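PDB 4NES: UDP-N-acetylglucosamine 2-epimerase from Methanocaldococcus jannaschii, which probably catalyses the reversible epimerization at C-2 that interconverts UDP-N-acetylglucosamine and UDP-N-acetylmannosamine, the activated donor of ManNAc residues. Local coordinates for residues 290-295 against 302-307. Numbering follows the deposited sequence.
Sequences GVQEEA and CITLRD. With UDP (uridine-5'-diphosphate), chain C.
Gln292 and Ala295 of helix 289-298 pack on Cys302 and Thr304 of strand 302-304, within the beta-alpha-beta unit strand 283-286, helix 289-298, strand 302-304 of this GT-B fold. The helix runs nearly antiparallel to the strand. Ala295 CB meets Cys302 CB at 3.7 Å. Cys302 SG, placed anti to the backbone N (chi1 -169°), lies 4.1 Å from Gln292 CA. The Gln292 side chain crosses that of Thr304 at about a right angle, with Gln292 CG 3.4 Å from Thr304 OG1 and the amide carbon near both OG1 and the methyl CG2. Beyond it, Gln292 NE2 approaches Arg306 NH1 obliquely. Both are donors and do not bond; NH1 pairs with Glu310. The Gln292 amide is fixed by Thr309 OG1 at OE1 and by Ser288 O at NE2, while Thr304 OG1 bonds to Asn320. An alanine in place of Gln292 would lose the amide's hydrogen bonds to Thr309 and Ser288 and is likely to open a gap beside Thr304. Another face of the helix and its N-terminal end serve UDP. Glu294 holds both ribose hydroxyls, each at 2.7 Å: OE1 takes O2' and OE2 takes O3'. Near the helix start, Gly290 N donates to UDP O1B at 2.8 Å, with an N-H...O angle of 164°.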
loop_
_atom_site.group_PDB
_atom_site.type_symbol
_atom_site.label_atom_id
_atom_site.label_comp_id
_atom_site.label_asym_id
_atom_site.label_seq_id
_atom_site.Cartn_x
_atom_site.Cartn_y
_atom_site.Cartn_z
ATOM N N GLY A 290 -4.130 21.504 4.807
ATOM C CA GLY A 290 -3.240 22.642 4.696
ATOM C C GLY A 290 -3.787 23.907 5.335
ATOM O O GLY A 290 -3.025 24.671 5.926
ATOM N N VAL A 291 -5.095 24.135 5.233
ATOM C CA VAL A 291 -5.666 25.354 5.802
ATOM C C VAL A 291 -5.586 25.327 7.334
ATOM O O VAL A 291 -5.353 26.359 7.952
ATOM C CB VAL A 291 -7.090 25.610 5.298
ATOM C CG1 VAL A 291 -7.715 26.805 5.995
ATOM C CG2 VAL A 291 -7.078 25.830 3.792
ATOM N N GLN A 292 -5.742 24.156 7.949
ATOM C CA GLN A 292 -5.568 24.047 9.402
ATOM C C GLN A 292 -4.172 24.512 9.804
ATOM O O GLN A 292 -4.002 25.227 10.796
ATOM C CB GLN A 292 -5.751 22.602 9.871
ATOM C CG GLN A 292 -7.178 22.096 9.853
ATOM C CD GLN A 292 -7.222 20.639 10.236
ATOM O OE1 GLN A 292 -7.004 20.286 11.392
ATOM N NE2 GLN A 292 -7.486 19.775 9.259
ATOM N N GLU A 293 -3.170 24.101 9.037
ATOM C CA GLU A 293 -1.795 24.499 9.305
ATOM C C GLU A 293 -1.576 25.991 9.096
ATOM O O GLU A 293 -0.986 26.658 9.945
ATOM C CB GLU A 293 -0.839 23.683 8.431
ATOM C CG GLU A 293 -0.795 22.219 8.855
ATOM C CD GLU A 293 -0.330 21.278 7.760
ATOM O OE1 GLU A 293 -0.243 21.702 6.591
ATOM O OE2 GLU A 293 -0.070 20.098 8.082
ATOM N N GLU A 294 -2.055 26.514 7.972
ATOM C CA GLU A 294 -1.907 27.934 7.681
ATOM C C GLU A 294 -2.615 28.824 8.691
ATOM O O GLU A 294 -2.079 29.855 9.084
ATOM C CB GLU A 294 -2.362 28.234 6.254
ATOM C CG GLU A 294 -1.414 27.595 5.256
ATOM C CD GLU A 294 -1.949 27.529 3.853
ATOM O OE1 GLU A 294 -3.177 27.676 3.651
ATOM O OE2 GLU A 294 -1.134 27.302 2.940
ATOM N N ALA A 295 -3.813 28.425 9.115
ATOM C CA ALA A 295 -4.543 29.182 10.129
ATOM C C ALA A 295 -3.685 29.281 11.388
ATOM O O ALA A 295 -3.549 30.352 11.985
ATOM C CB ALA A 295 -5.878 28.514 10.430
ATOM N N CYS A 302 -9.043 28.699 14.123
ATOM C CA CYS A 302 -9.558 27.743 13.161
ATOM C C CYS A 302 -10.626 26.855 13.796
ATOM O O CYS A 302 -10.518 26.465 14.968
ATOM C CB CYS A 302 -8.405 26.886 12.625
ATOM S SG CYS A 302 -8.839 25.860 11.197
ATOM N N ILE A 303 -11.669 26.558 13.028
ATOM C CA ILE A 303 -12.663 25.570 13.425
ATOM C C ILE A 303 -12.701 24.513 12.338
ATOM O O ILE A 303 -12.946 24.822 11.165
ATOM C CB ILE A 303 -14.047 26.204 13.613
ATOM C CG1 ILE A 303 -14.037 27.126 14.827
ATOM C CG2 ILE A 303 -15.114 25.116 13.773
ATOM C CD1 ILE A 303 -15.248 28.029 14.907
ATOM N N THR A 304 -12.435 23.270 12.728
ATOM C CA THR A 304 -12.304 22.184 11.763
ATOM C C THR A 304 -13.574 21.343 11.730
ATOM O O THR A 304 -14.005 20.791 12.753
ATOM C CB THR A 304 -11.061 21.317 12.039
ATOM O OG1 THR A 304 -9.890 22.133 11.922
ATOM C CG2 THR A 304 -10.955 20.197 11.020
ATOM N N LEU A 305 -14.182 21.267 10.550
ATOM C CA LEU A 305 -15.459 20.583 10.360
ATOM C C LEU A 305 -15.231 19.090 10.111
ATOM O O LEU A 305 -15.649 18.539 9.086
ATOM C CB LEU A 305 -16.213 21.244 9.198
ATOM C CG LEU A 305 -16.432 22.760 9.346
ATOM C CD1 LEU A 305 -16.704 23.407 7.992
ATOM C CD2 LEU A 305 -17.568 23.058 10.307
ATOM N N ARG A 306 -14.550 18.445 11.061
ATOM C CA ARG A 306 -14.215 17.022 10.994
ATOM C C ARG A 306 -14.294 16.444 12.397
ATOM O O ARG A 306 -14.271 17.190 13.380
ATOM C CB ARG A 306 -12.797 16.817 10.438
ATOM C CG ARG A 306 -12.599 17.270 9.001
ATOM C CD ARG A 306 -11.126 17.193 8.575
ATOM N NE ARG A 306 -10.568 15.869 8.825
ATOM C CZ ARG A 306 -9.271 15.570 8.792
ATOM N NH1 ARG A 306 -8.381 16.501 8.481
ATOM N NH2 ARG A 306 -8.865 14.339 9.063
ATOM N N ASP A 307 -14.386 15.118 12.490
ATOM C CA ASP A 307 -14.463 14.444 13.785
ATOM C C ASP A 307 -13.078 14.191 14.355
ATOM O O ASP A 307 -12.924 13.866 15.537
ATOM C CB ASP A 307 -15.204 13.110 13.649
ATOM C CG ASP A 307 -16.655 13.285 13.272
ATOM O OD1 ASP A 307 -17.278 14.250 13.761
ATOM O OD2 ASP A 307 -17.171 12.456 12.494
HETATM N N1 UDP C . -5.625 27.160 -1.296
HETATM C C2 UDP C . -5.479 28.063 -2.295
HETATM N N3 UDP C . -6.572 28.629 -2.851
HETATM C C4 UDP C . -7.827 28.326 -2.453
HETATM C C5 UDP C . -8.018 27.393 -1.425
HETATM C C6 UDP C . -6.873 26.813 -0.866
HETATM O O2 UDP C . -4.355 28.374 -2.696
HETATM O O4 UDP C . -8.919 28.933 -3.067
HETATM C "C1'" UDP C . -4.476 26.473 -0.681
HETATM C "C2'" UDP C . -4.267 26.624 0.732
HETATM O "O2'" UDP C . -3.646 27.858 1.014
HETATM C "C3'" UDP C . -3.472 25.440 1.083
HETATM C "C4'" UDP C . -3.878 24.439 0.107
HETATM O "O4'" UDP C . -4.723 25.075 -0.820
HETATM O "O3'" UDP C . -2.087 25.636 0.996
HETATM C "C5'" UDP C . -4.655 23.309 0.693
HETATM O "O5'" UDP C . -5.138 22.433 -0.296
HETATM P PA UDP C . -6.502 21.641 -0.144
HETATM O O1A UDP C . -7.152 21.570 -1.509
HETATM O O2A UDP C . -7.372 22.339 0.879
HETATM O O3A UDP C . -6.166 20.158 0.274
HETATM P PB UDP C . -5.696 19.468 1.602
HETATM O O1B UDP C . -4.671 20.342 2.309
HETATM O O2B UDP C . -6.905 19.197 2.461
HETATM O O3B UDP C . -5.100 18.184 1.097
#